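PDB 5I4M: amidase, hydantoinase/carbamoylase family, which probably hydrolyses N-carbamoyl-L-amino acids to free amino acids, using a two-zinc centre of the peptidase M20 type. Local coordinates for residues 206-211 with 353-358; 349-354 with 388-393; 139-144 with 427-432; 23-28 with 421-426; 344-349 with 380-385. All coordinates share one frame; numbering follows the deposited sequence.

The five contacts run as a chain from the active-site side of the subunit to its termini. Contacts 1 and 2 are almost one unit, their centres about 5 Å apart: they share the start of helix 353-365 and rest on the neighbouring parallel strands 206-212 and 390-395. H211 of contact 1 binds zinc and touches bound 3-phosphoglycerate. Contact 5 shares I349 with contact 2, and its Y346 side chain comes within about 5 Å of the same ligand (nearest atoms); the M392 side chain of contact 2 is about 7 Å from a zinc ion (nearest atoms). Contacts 3 and 4, centres about 12 Å apart, use helix 411-429; contact 4 lies about 27 Å from contact 5, centre to centre.

Contact 1 (206-211 with 353-358); sequences AAFELH and SACVAA. With ZN (zinc ion), chain C.
F208 and C355 meet where helix 353-365 packs on strand 206-212 of the alpha/beta catalytic domain found in M20 metallohydrolases. The short segments cross at -49°, their axes 9.7 Å apart, and the gap is filled by the F208 ring and the C355 side chain. The CB of F208 leaves the strand beside L421 of helix 411-429. With chi1 at -63°, CG lies anti to the carbonyl carbon, and the ring swings from the strand towards the helix. Along one side of the ring, CD1 passes S391 of the adjoining strand before CE1 arrives 3.6 Å from the backbone O of C355, an oxygen lying at the ring edge and near its plane. CE1 also touches the CB of C355 at 3.7 Å. Along the other side, CD2 and CE2 run past M425 and A424 of helix 411-429. At the tip, CZ reaches the SG of C355 at 3.9 Å and the methyl CB of A358, one helical turn further on, at 4.3 Å.

The sulfur thus makes an oblique Cys-aromatic contact, with SG 4.5 Å from the ring centroid of F208. SG touches both this ring and the methyl CB of A206, two residues earlier on the same side of the strand. The strand continues from this greasy end to the metal centre, where H104 and D115 share a zinc ion with H211. There the NE2 of H211 bonds the zinc at 2.2 Å, with a water oxygen a further ligand.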
# COMPACT_ATOMS: atom_id res chain seq x y z
N ALA A 206 24.69 -27.91 -22.52
CA ALA A 206 24.90 -26.47 -22.61
C ALA A 206 23.55 -25.80 -22.53
O ALA A 206 22.52 -26.42 -22.81
CB ALA A 206 25.62 -26.08 -23.90
N ALA A 207 23.56 -24.52 -22.15
CA ALA A 207 22.33 -23.75 -22.02
C ALA A 207 22.56 -22.35 -22.57
O ALA A 207 23.64 -21.78 -22.40
CB ALA A 207 21.87 -23.68 -20.56
N PHE A 208 21.55 -21.82 -23.26
CA PHE A 208 21.57 -20.45 -23.76
C PHE A 208 20.21 -19.83 -23.48
O PHE A 208 19.19 -20.49 -23.68
CB PHE A 208 21.83 -20.38 -25.28
CG PHE A 208 23.17 -20.92 -25.70
CD1 PHE A 208 24.27 -20.09 -25.77
CD2 PHE A 208 23.31 -22.25 -26.05
CE1 PHE A 208 25.51 -20.58 -26.16
CE2 PHE A 208 24.53 -22.75 -26.46
CZ PHE A 208 25.64 -21.92 -26.51
N GLU A 209 20.19 -18.58 -23.04
CA GLU A 209 18.94 -17.84 -22.90
C GLU A 209 19.00 -16.57 -23.72
O GLU A 209 19.94 -15.78 -23.62
CB GLU A 209 18.63 -17.52 -21.43
CG GLU A 209 17.35 -16.67 -21.24
CD GLU A 209 16.89 -16.61 -19.80
OE1 GLU A 209 17.58 -17.20 -18.94
OE2 GLU A 209 15.84 -15.99 -19.51
N LEU A 210 17.98 -16.37 -24.55
CA LEU A 210 17.80 -15.17 -25.35
C LEU A 210 16.87 -14.22 -24.61
O LEU A 210 15.82 -14.63 -24.10
CB LEU A 210 17.21 -15.58 -26.72
CG LEU A 210 16.67 -14.50 -27.64
CD1 LEU A 210 17.78 -13.58 -28.10
CD2 LEU A 210 15.98 -15.18 -28.84
N HIS A 211 17.25 -12.94 -24.52
CA HIS A 211 16.48 -11.99 -23.71
C HIS A 211 16.69 -10.58 -24.25
O HIS A 211 17.72 -10.28 -24.84
CB HIS A 211 16.91 -12.06 -22.25
CG HIS A 211 15.85 -11.65 -21.27
ND1 HIS A 211 15.48 -10.34 -21.07
CD2 HIS A 211 15.11 -12.39 -20.41
CE1 HIS A 211 14.55 -10.29 -20.13
NE2 HIS A 211 14.31 -11.52 -19.71
N SER A 353 32.94 -19.53 -21.24
CA SER A 353 33.67 -18.86 -22.31
C SER A 353 33.39 -19.49 -23.67
O SER A 353 33.33 -18.78 -24.68
CB SER A 353 35.17 -18.87 -22.01
OG SER A 353 35.67 -20.19 -21.90
N ALA A 354 33.22 -20.82 -23.73
CA ALA A 354 32.91 -21.43 -25.02
C ALA A 354 31.50 -21.07 -25.48
O ALA A 354 31.26 -20.86 -26.68
CB ALA A 354 33.07 -22.95 -24.94
N CYS A 355 30.55 -20.99 -24.54
CA CYS A 355 29.21 -20.55 -24.90
C CYS A 355 29.24 -19.11 -25.40
O CYS A 355 28.59 -18.78 -26.41
CB CYS A 355 28.27 -20.69 -23.70
SG CYS A 355 27.85 -22.42 -23.33
N VAL A 356 29.96 -18.24 -24.71
CA VAL A 356 30.07 -16.85 -25.14
C VAL A 356 30.65 -16.79 -26.55
O VAL A 356 30.17 -16.05 -27.41
CB VAL A 356 30.91 -16.05 -24.13
CG1 VAL A 356 31.32 -14.70 -24.70
CG2 VAL A 356 30.15 -15.88 -22.81
N ALA A 357 31.69 -17.58 -26.82
CA ALA A 357 32.30 -17.59 -28.14
C ALA A 357 31.32 -18.06 -29.21
O ALA A 357 31.33 -17.56 -30.34
CB ALA A 357 33.54 -18.49 -28.14
N ALA A 358 30.46 -19.03 -28.86
CA ALA A 358 29.47 -19.52 -29.82
C ALA A 358 28.46 -18.44 -30.16
O ALA A 358 28.01 -18.35 -31.31
CB ALA A 358 28.76 -20.76 -29.26
ZN ZN C . 13.21 -11.70 -17.77
O HOH W 1 14.65 -13.24 -17.19

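Contact 2 (349-354 with 388-393); sequences IAFDSA and APTSMV
Two first torsions set how F351 and D352 meet strand 390-395. F351 has chi1 -75°, which puts CG beside its own backbone N; in D352 a chi1 of 175° holds CG anti to N, and the carboxylate is placed beside P389. The F351 side chain runs at a slant to those of T390 and M392. Its CB lies 3.2 Å from the O of T390, its CG packs on the CA of S391, and its far end, CZ, touches the CG of M392 at 3.8 Å. The methionine chain bends at its last torsion, so that SD stays near the same end of the ring, in an oblique Met-aromatic contact 4.8 Å from the F351 centroid. On the flank, the CG2 methyl of T390 approaches CE1 of F351. The M392 side chain lies about 4 Å (nearest atoms) from that of the zinc ligand H211, which places this packing behind the metal site.

One backbone hydrogen bond joins the two segments, from the N of D352 to the O of T390 at 2.8 Å. It is nearly straight, 162° at the hydrogen, with the donor tilted slightly from the carbonyl plane. The D352 side chain lies alongside the P389 ring, CG to CB 3.6 Å. T390 turns its hydroxyl the other way, with OG1 donating to the O of A388 at 2.8 Å.

The corner thus meets strand 390-395 through the F351 ring and one backbone bond, while the D352 carboxylate N-caps helix 353-365, OD2 accepting from the N of C355, where the helix dipole would be expected to favour a negative charge.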
# COMPACT_ATOMS: atom_id res chain seq x y z
N ILE A 349 28.20 -13.42 -11.74
CA ILE A 349 28.63 -14.69 -12.31
C ILE A 349 29.11 -14.46 -13.73
O ILE A 349 28.54 -13.64 -14.46
CB ILE A 349 27.50 -15.75 -12.24
CG1 ILE A 349 28.00 -17.11 -12.74
CG2 ILE A 349 26.27 -15.30 -13.00
CD1 ILE A 349 27.18 -18.26 -12.19
N ALA A 350 30.18 -15.15 -14.10
CA ALA A 350 30.72 -15.11 -15.45
C ALA A 350 30.15 -16.27 -16.24
O ALA A 350 30.10 -17.40 -15.75
CB ALA A 350 32.25 -15.18 -15.42
N PHE A 351 29.71 -16.00 -17.46
CA PHE A 351 29.15 -17.07 -18.27
C PHE A 351 30.28 -17.87 -18.91
O PHE A 351 31.45 -17.47 -18.91
CB PHE A 351 28.18 -16.50 -19.30
CG PHE A 351 26.86 -16.08 -18.70
CD1 PHE A 351 26.06 -17.02 -18.05
CD2 PHE A 351 26.43 -14.76 -18.76
CE1 PHE A 351 24.84 -16.64 -17.48
CE2 PHE A 351 25.22 -14.38 -18.19
CZ PHE A 351 24.42 -15.31 -17.56
N ASP A 352 29.92 -19.05 -19.43
CA ASP A 352 30.92 -19.99 -19.94
C ASP A 352 31.60 -19.43 -21.19
O ASP A 352 30.93 -18.95 -22.10
CB ASP A 352 30.27 -21.34 -20.25
CG ASP A 352 31.24 -22.32 -20.89
OD1 ASP A 352 31.99 -23.01 -20.15
OD2 ASP A 352 31.25 -22.40 -22.13
N SER A 353 32.94 -19.53 -21.24
CA SER A 353 33.67 -18.86 -22.31
C SER A 353 33.39 -19.49 -23.67
O SER A 353 33.33 -18.78 -24.68
CB SER A 353 35.17 -18.87 -22.01
OG SER A 353 35.67 -20.19 -21.90
N ALA A 354 33.22 -20.82 -23.73
CA ALA A 354 32.91 -21.43 -25.02
C ALA A 354 31.50 -21.07 -25.48
O ALA A 354 31.26 -20.86 -26.68
CB ALA A 354 33.07 -22.95 -24.94
N ALA A 388 25.85 -25.99 -15.66
CA ALA A 388 26.09 -26.36 -17.05
C ALA A 388 26.74 -25.19 -17.76
O ALA A 388 26.52 -24.04 -17.36
CB ALA A 388 24.78 -26.74 -17.76
N PRO A 389 27.54 -25.44 -18.80
CA PRO A 389 28.08 -24.32 -19.60
C PRO A 389 26.94 -23.50 -20.18
O PRO A 389 26.10 -24.02 -20.90
CB PRO A 389 28.88 -25.03 -20.70
CG PRO A 389 29.08 -26.43 -20.23
CD PRO A 389 27.95 -26.76 -19.31
N THR A 390 26.91 -22.21 -19.84
CA THR A 390 25.76 -21.34 -20.12
C THR A 390 26.24 -19.96 -20.56
O THR A 390 27.23 -19.46 -20.04
CB THR A 390 24.89 -21.17 -18.86
OG1 THR A 390 24.44 -22.44 -18.39
CG2 THR A 390 23.68 -20.24 -19.12
N SER A 391 25.53 -19.34 -21.51
CA SER A 391 25.65 -17.89 -21.68
C SER A 391 24.32 -17.38 -22.22
O SER A 391 23.33 -18.12 -22.29
CB SER A 391 26.84 -17.53 -22.59
OG SER A 391 26.57 -17.76 -23.96
N MET A 392 24.28 -16.10 -22.58
CA MET A 392 23.04 -15.47 -23.01
C MET A 392 23.24 -14.66 -24.28
O MET A 392 24.36 -14.26 -24.63
CB MET A 392 22.46 -14.55 -21.92
CG MET A 392 22.13 -15.27 -20.62
SD MET A 392 21.28 -14.15 -19.49
CE MET A 392 19.69 -13.99 -20.34
N VAL A 393 22.12 -14.41 -24.96
CA VAL A 393 22.04 -13.57 -26.15
C VAL A 393 21.11 -12.42 -25.81
O VAL A 393 19.97 -12.65 -25.41
CB VAL A 393 21.50 -14.34 -27.36
CG1 VAL A 393 21.47 -13.44 -28.60
CG2 VAL A 393 22.30 -15.61 -27.61

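Contact 3 (139-144 with 427-432); sequences HPVEVV and SRACEP
H139 is the residue through which the start of strand 141-145 meets the end of helix 411-429. Its backbone N donates to the O of A429 at 2.9 Å, almost straight at 172° and in the carbonyl plane, so an oxygen from the last turn of the helix is satisfied by the incoming loop. The imidazole turns to the same side. With chi1 at -61°, CG sits beside the backbone N, and the CD2 edge of the ring is brought towards two backbone oxygens lying near its plane: CD2 is 3.4 Å from the O of A429 and 3.2 Å from the O of E431. At the tip, NE2 is hydrogen-bonded at 2.7 Å to a water that lies in the ring plane and donates in turn to the O of P432. Two residues on, the CG2 methyl of V141 packs on the CB of A429 at 3.9 Å.

In the second shell, ND1 of H139 is hydrogen-bonded to the O of A97, which fixes the rotation of the ring, and the ring stacks with that of H205. The same H205 reaches OE1 of E431. That carboxylate is gripped side-on by R428: NE meets OE2 at 3.0 Å from above the carboxylate plane, while NH2 meets OE1 at 3.2 Å on its syn lone pair. This salt bridge spans the helix end and ties the departing tail back to the last turn.

Strand 141-145 runs between strands 85-89 and 99-103, and V141 also packs on I127 of helix 117-132; the contact thus joins the C-terminal helix to the N-terminal end of an inner strand of the catalytic domain.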
# COMPACT_ATOMS: atom_id res chain seq x y z
N HIS A 139 22.89 -33.99 -29.93
CA HIS A 139 22.25 -33.86 -28.63
C HIS A 139 20.79 -33.49 -28.82
O HIS A 139 20.45 -32.74 -29.73
CB HIS A 139 22.94 -32.78 -27.80
CG HIS A 139 24.38 -33.05 -27.50
ND1 HIS A 139 24.82 -33.50 -26.27
CD2 HIS A 139 25.49 -32.93 -28.27
CE1 HIS A 139 26.13 -33.64 -26.30
NE2 HIS A 139 26.57 -33.30 -27.50
N PRO A 140 19.90 -33.96 -27.94
CA PRO A 140 18.54 -33.43 -27.93
C PRO A 140 18.58 -31.94 -27.62
O PRO A 140 19.53 -31.42 -27.03
CB PRO A 140 17.84 -34.22 -26.82
CG PRO A 140 18.96 -34.66 -25.92
CD PRO A 140 20.12 -34.92 -26.85
N VAL A 141 17.52 -31.25 -28.04
CA VAL A 141 17.36 -29.82 -27.80
C VAL A 141 16.08 -29.63 -27.00
O VAL A 141 15.08 -30.30 -27.25
CB VAL A 141 17.31 -29.05 -29.14
CG1 VAL A 141 16.78 -27.64 -28.93
CG2 VAL A 141 18.70 -29.03 -29.80
N GLU A 142 16.12 -28.75 -26.00
CA GLU A 142 14.94 -28.50 -25.19
C GLU A 142 14.67 -27.01 -25.07
O GLU A 142 15.60 -26.20 -25.03
CB GLU A 142 15.11 -29.08 -23.76
CG GLU A 142 15.19 -30.60 -23.71
CD GLU A 142 15.22 -31.13 -22.29
OE1 GLU A 142 15.41 -32.35 -22.11
OE2 GLU A 142 15.05 -30.33 -21.34
N VAL A 143 13.39 -26.65 -25.02
CA VAL A 143 12.94 -25.30 -24.65
C VAL A 143 12.25 -25.41 -23.29
O VAL A 143 11.42 -26.30 -23.09
CB VAL A 143 11.98 -24.71 -25.69
CG1 VAL A 143 11.66 -23.25 -25.36
CG2 VAL A 143 12.57 -24.85 -27.07
N VAL A 144 12.59 -24.51 -22.37
CA VAL A 144 12.10 -24.58 -21.00
C VAL A 144 11.30 -23.31 -20.69
O VAL A 144 11.69 -22.21 -21.09
CB VAL A 144 13.26 -24.76 -20.00
CG1 VAL A 144 12.72 -24.96 -18.58
CG2 VAL A 144 14.12 -25.97 -20.39
N SER A 427 25.57 -25.02 -32.83
CA SER A 427 27.00 -25.26 -32.65
C SER A 427 27.25 -26.28 -31.55
O SER A 427 28.07 -27.19 -31.71
CB SER A 427 27.70 -23.94 -32.35
OG SER A 427 29.10 -24.12 -32.25
N ARG A 428 26.55 -26.17 -30.43
CA ARG A 428 26.80 -27.09 -29.33
C ARG A 428 26.02 -28.39 -29.46
O ARG A 428 26.52 -29.45 -29.05
CB ARG A 428 26.47 -26.40 -28.01
CG ARG A 428 27.12 -25.03 -27.91
CD ARG A 428 27.98 -24.89 -26.68
NE ARG A 428 28.93 -25.99 -26.54
CZ ARG A 428 29.65 -26.20 -25.44
NH1 ARG A 428 29.52 -25.38 -24.39
NH2 ARG A 428 30.49 -27.22 -25.38
N ALA A 429 24.82 -28.36 -30.04
CA ALA A 429 24.00 -29.56 -30.11
C ALA A 429 24.50 -30.52 -31.17
O ALA A 429 24.11 -31.69 -31.16
CB ALA A 429 22.54 -29.20 -30.39
N CYS A 430 25.36 -30.07 -32.08
CA CYS A 430 25.93 -30.92 -33.11
C CYS A 430 27.33 -31.41 -32.75
O CYS A 430 27.98 -32.05 -33.59
CB CYS A 430 25.93 -30.19 -34.45
SG CYS A 430 24.27 -30.07 -35.14
N GLU A 431 27.81 -31.12 -31.55
CA GLU A 431 29.06 -31.72 -31.10
C GLU A 431 28.86 -33.22 -30.92
O GLU A 431 27.84 -33.64 -30.35
CB GLU A 431 29.52 -31.07 -29.79
CG GLU A 431 29.86 -29.60 -29.95
CD GLU A 431 30.11 -28.88 -28.63
OE1 GLU A 431 30.12 -29.53 -27.57
OE2 GLU A 431 30.28 -27.64 -28.67
N PRO A 432 29.75 -34.06 -31.43
CA PRO A 432 29.55 -35.51 -31.31
C PRO A 432 29.60 -35.95 -29.86
O PRO A 432 30.30 -35.36 -29.03
CB PRO A 432 30.72 -36.10 -32.11
CG PRO A 432 31.14 -35.00 -33.04
CD PRO A 432 30.90 -33.72 -32.28
O HOH W 2 29.25 -33.80 -27.41

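Contact 4 (23-28 with 421-426); sequences TSIKVD and LLHAML
The imidazole of H423 meets I25 at its edge: the backbone O of I25 lies only 6° out of the ring plane and accepts a hydrogen bond from NE2 at 2.7 Å. The bond is fairly straight, 162° at the hydrogen, although the donor is tilted somewhat from the carbonyl plane. The ring of F366 meets the same imidazole with the planes steeply inclined. In fold terms, this is the N-terminal loop ahead of helix 29-39 lying across helix 411-429, on the outer side of the M20 catalytic domain and away from the zinc centre. A helix side chain thus satisfies a carbonyl of a loop that has no regular backbone pairing here.

Around that bond the contact is apolar. I25 directs its CB at the helix, and with CG1 beside the backbone N (chi1 -57°) the CG2 branch is left to enter between L422 and L426. It touches CD2 of L422 and CD1 of L426, each at 4.0 Å, from residues one turn apart. The L422 chain extends from the helix and crosses that of I25 at about a right angle, so that its CD2 also reaches the CA of K26 at 3.8 Å.

Beyond K26, the loop is held by the N of V27, bonded to OD1 of N419, and D28 caps helix 29-39 by accepting from the N of R31. V27 and L422 slide past one another in opposite directions, and their closest approach is CG1 of V27 to CD2 of L422, 4.0 Å.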
# COMPACT_ATOMS: atom_id res chain seq x y z
N THR A 23 24.39 -18.66 -44.05
CA THR A 23 23.20 -18.14 -43.40
C THR A 23 21.93 -18.79 -43.91
O THR A 23 20.83 -18.32 -43.58
CB THR A 23 23.13 -16.62 -43.59
OG1 THR A 23 23.21 -16.32 -44.99
CG2 THR A 23 24.27 -15.94 -42.87
N SER A 24 22.04 -19.87 -44.69
CA SER A 24 20.85 -20.51 -45.25
C SER A 24 19.96 -21.12 -44.17
O SER A 24 18.75 -21.26 -44.36
CB SER A 24 21.26 -21.58 -46.27
OG SER A 24 22.23 -22.45 -45.71
N ILE A 25 20.55 -21.49 -43.03
CA ILE A 25 19.78 -21.98 -41.90
C ILE A 25 19.42 -20.78 -41.03
O ILE A 25 20.28 -20.24 -40.33
CB ILE A 25 20.56 -23.03 -41.10
CG1 ILE A 25 20.98 -24.19 -42.02
CG2 ILE A 25 19.75 -23.53 -39.92
CD1 ILE A 25 21.84 -25.21 -41.34
N LYS A 26 18.17 -20.35 -41.08
CA LYS A 26 17.77 -19.14 -40.39
C LYS A 26 16.32 -19.25 -39.96
O LYS A 26 15.57 -20.10 -40.45
CB LYS A 26 17.99 -17.89 -41.26
CG LYS A 26 17.37 -17.97 -42.65
CD LYS A 26 17.63 -16.68 -43.43
CE LYS A 26 16.86 -16.64 -44.74
NZ LYS A 26 17.34 -17.65 -45.71
N VAL A 27 15.93 -18.39 -39.02
CA VAL A 27 14.59 -18.49 -38.45
C VAL A 27 13.58 -17.87 -39.41
O VAL A 27 13.92 -17.16 -40.36
CB VAL A 27 14.53 -17.81 -37.07
CG1 VAL A 27 15.52 -18.46 -36.12
CG2 VAL A 27 14.80 -16.33 -37.19
N ASP A 28 12.31 -18.18 -39.15
CA ASP A 28 11.17 -17.53 -39.80
C ASP A 28 10.80 -16.35 -38.90
O ASP A 28 10.11 -16.52 -37.90
CB ASP A 28 10.02 -18.52 -39.96
CG ASP A 28 8.83 -17.95 -40.72
OD1 ASP A 28 8.60 -16.72 -40.69
OD2 ASP A 28 8.11 -18.76 -41.35
N LEU A 421 20.66 -17.24 -31.45
CA LEU A 421 20.33 -18.37 -30.58
C LEU A 421 20.34 -19.68 -31.36
O LEU A 421 20.91 -20.68 -30.92
CB LEU A 421 18.96 -18.15 -29.94
CG LEU A 421 18.48 -19.30 -29.04
CD1 LEU A 421 19.35 -19.36 -27.79
CD2 LEU A 421 17.00 -19.15 -28.66
N LEU A 422 19.69 -19.68 -32.53
CA LEU A 422 19.66 -20.86 -33.39
C LEU A 422 21.05 -21.41 -33.65
O LEU A 422 21.31 -22.60 -33.48
CB LEU A 422 18.97 -20.52 -34.71
CG LEU A 422 18.98 -21.58 -35.82
CD1 LEU A 422 18.27 -22.86 -35.35
CD2 LEU A 422 18.35 -21.04 -37.11
N HIS A 423 21.97 -20.55 -34.09
CA HIS A 423 23.28 -21.07 -34.46
C HIS A 423 24.16 -21.37 -33.26
O HIS A 423 24.95 -22.33 -33.32
CB HIS A 423 23.96 -20.14 -35.45
CG HIS A 423 23.51 -20.40 -36.85
ND1 HIS A 423 24.17 -21.28 -37.68
CD2 HIS A 423 22.41 -20.01 -37.52
CE1 HIS A 423 23.53 -21.37 -38.83
NE2 HIS A 423 22.45 -20.60 -38.76
N ALA A 424 24.05 -20.61 -32.18
CA ALA A 424 24.79 -20.96 -30.98
C ALA A 424 24.34 -22.31 -30.45
O ALA A 424 25.17 -23.14 -30.05
CB ALA A 424 24.61 -19.88 -29.91
N MET A 425 23.03 -22.56 -30.45
CA MET A 425 22.52 -23.86 -30.02
C MET A 425 22.96 -24.95 -30.98
O MET A 425 23.40 -26.03 -30.55
CB MET A 425 21.00 -23.82 -29.91
CG MET A 425 20.50 -22.94 -28.77
SD MET A 425 18.71 -23.08 -28.63
CE MET A 425 18.54 -24.79 -28.09
N LEU A 426 22.84 -24.70 -32.29
CA LEU A 426 23.28 -25.69 -33.27
C LEU A 426 24.74 -26.04 -33.08
O LEU A 426 25.13 -27.21 -33.16
CB LEU A 426 23.06 -25.16 -34.69
CG LEU A 426 21.77 -25.57 -35.38
CD1 LEU A 426 21.70 -24.88 -36.73
CD2 LEU A 426 21.71 -27.09 -35.53

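Contact 5 (344-349 with 380-385); sequences FYYAPI and DACYLA
Y383 and F344 come at each other from opposite directions, the phenol of the helix residue ending against the phenyl ring of the strand residue. The OH of Y383 lies 3.3 Å from CE1 of F344, approaching that ring obliquely, while CE1 itself sits near the plane of the tyrosine ring. Y383 does not point straight at the strand from its CA, but chi1 of -83° keeps CG beside the backbone N and carries the ring out to it. There the hydroxyl is hydrogen-bonded at 2.7 Å to a water that donates to the O of Y345. Y346 lies beside both rings, with CE2 of F344 at the edge of its own ring. It is inclined at 57° to the Y383 ring, with centroids 6.0 Å apart.

Strand 337-350 is paired antiparallel with strand 225-242, and the two are consistent with the hinge strands that join the lid and catalytic domains of M20 enzymes. Y346 faces the ligand pocket side: its OH is hydrogen-bonded to NE2 of Q234, a residue that binds 3-phosphoglycerate.

C382 comes to Y346 from the helix, SG lying obliquely 5.5 Å from the ring centroid. Nearer the end of the strand, I349 holds CG1 anti to its backbone N (chi1 -175°), which extends CD1 over the helix. That methyl lies 3.7 Å from the O of C382 and 3.8 Å from the CB of A385.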
# COMPACT_ATOMS: atom_id res chain seq x y z
N PHE A 344 17.38 -12.81 -0.50
CA PHE A 344 17.88 -13.23 -1.81
C PHE A 344 19.30 -12.70 -1.98
O PHE A 344 19.55 -11.52 -1.72
CB PHE A 344 16.97 -12.67 -2.91
CG PHE A 344 17.24 -13.21 -4.30
CD1 PHE A 344 17.34 -14.57 -4.54
CD2 PHE A 344 17.29 -12.34 -5.38
CE1 PHE A 344 17.54 -15.06 -5.83
CE2 PHE A 344 17.50 -12.82 -6.68
CZ PHE A 344 17.62 -14.18 -6.90
N TYR A 345 20.21 -13.56 -2.41
CA TYR A 345 21.56 -13.12 -2.74
C TYR A 345 22.18 -14.10 -3.73
O TYR A 345 22.09 -15.31 -3.54
CB TYR A 345 22.44 -13.02 -1.48
CG TYR A 345 23.93 -12.98 -1.77
CD1 TYR A 345 24.47 -12.01 -2.61
CD2 TYR A 345 24.80 -13.91 -1.20
CE1 TYR A 345 25.85 -11.98 -2.89
CE2 TYR A 345 26.16 -13.88 -1.47
CZ TYR A 345 26.69 -12.92 -2.32
OH TYR A 345 28.05 -12.89 -2.58
N TYR A 346 22.77 -13.57 -4.80
CA TYR A 346 23.72 -14.36 -5.58
C TYR A 346 24.84 -13.45 -6.06
O TYR A 346 24.62 -12.27 -6.36
CB TYR A 346 23.04 -15.08 -6.76
CG TYR A 346 22.44 -14.21 -7.84
CD1 TYR A 346 23.20 -13.81 -8.94
CD2 TYR A 346 21.10 -13.83 -7.79
CE1 TYR A 346 22.66 -13.03 -9.95
CE2 TYR A 346 20.54 -13.06 -8.80
CZ TYR A 346 21.32 -12.66 -9.86
OH TYR A 346 20.75 -11.89 -10.85
N ALA A 347 26.03 -14.01 -6.10
CA ALA A 347 27.20 -13.27 -6.53
C ALA A 347 27.14 -13.02 -8.04
O ALA A 347 26.51 -13.79 -8.77
CB ALA A 347 28.46 -14.03 -6.18
N PRO A 348 27.78 -11.95 -8.51
CA PRO A 348 27.99 -11.80 -9.96
C PRO A 348 28.59 -13.08 -10.52
O PRO A 348 29.38 -13.76 -9.87
CB PRO A 348 28.98 -10.64 -10.06
CG PRO A 348 28.87 -9.90 -8.75
CD PRO A 348 28.53 -10.95 -7.74
N ILE A 349 28.20 -13.42 -11.74
CA ILE A 349 28.63 -14.69 -12.31
C ILE A 349 29.11 -14.46 -13.73
O ILE A 349 28.54 -13.64 -14.46
CB ILE A 349 27.50 -15.75 -12.24
CG1 ILE A 349 28.00 -17.11 -12.74
CG2 ILE A 349 26.27 -15.30 -13.00
CD1 ILE A 349 27.18 -18.26 -12.19
N ASP A 380 17.04 -16.88 -15.39
CA ASP A 380 17.21 -18.29 -15.05
C ASP A 380 18.58 -18.79 -15.50
O ASP A 380 19.18 -19.63 -14.81
CB ASP A 380 16.08 -19.10 -15.67
CG ASP A 380 14.72 -18.70 -15.12
OD1 ASP A 380 14.50 -18.90 -13.92
OD2 ASP A 380 13.88 -18.17 -15.89
N ALA A 381 19.11 -18.26 -16.60
CA ALA A 381 20.44 -18.63 -17.05
C ALA A 381 21.51 -18.40 -15.98
O ALA A 381 22.53 -19.09 -15.97
CB ALA A 381 20.80 -17.86 -18.32
N CYS A 382 21.32 -17.42 -15.09
CA CYS A 382 22.32 -17.18 -14.04
C CYS A 382 22.47 -18.39 -13.13
O CYS A 382 23.57 -18.69 -12.66
CB CYS A 382 21.98 -15.94 -13.22
SG CYS A 382 21.85 -14.43 -14.22
N TYR A 383 21.36 -19.08 -12.85
CA TYR A 383 21.45 -20.30 -12.06
C TYR A 383 21.89 -21.50 -12.89
O TYR A 383 22.64 -22.35 -12.40
CB TYR A 383 20.11 -20.56 -11.36
CG TYR A 383 19.96 -19.77 -10.07
CD1 TYR A 383 21.02 -19.65 -9.18
CD2 TYR A 383 18.76 -19.14 -9.75
CE1 TYR A 383 20.88 -18.94 -7.98
CE2 TYR A 383 18.61 -18.43 -8.57
CZ TYR A 383 19.68 -18.32 -7.69
OH TYR A 383 19.53 -17.62 -6.51
N LEU A 384 21.44 -21.59 -14.14
CA LEU A 384 21.91 -22.69 -14.98
C LEU A 384 23.42 -22.67 -15.13
O LEU A 384 24.04 -23.73 -15.24
CB LEU A 384 21.25 -22.63 -16.35
CG LEU A 384 19.74 -22.77 -16.31
CD1 LEU A 384 19.16 -22.77 -17.73
CD2 LEU A 384 19.37 -24.04 -15.57
N ALA A 385 24.02 -21.47 -15.13
CA ALA A 385 25.47 -21.37 -15.27
C ALA A 385 26.22 -22.09 -14.16
O ALA A 385 27.39 -22.44 -14.35
CB ALA A 385 25.91 -19.91 -15.32
O HOH W 3 21.50 -17.63 -4.71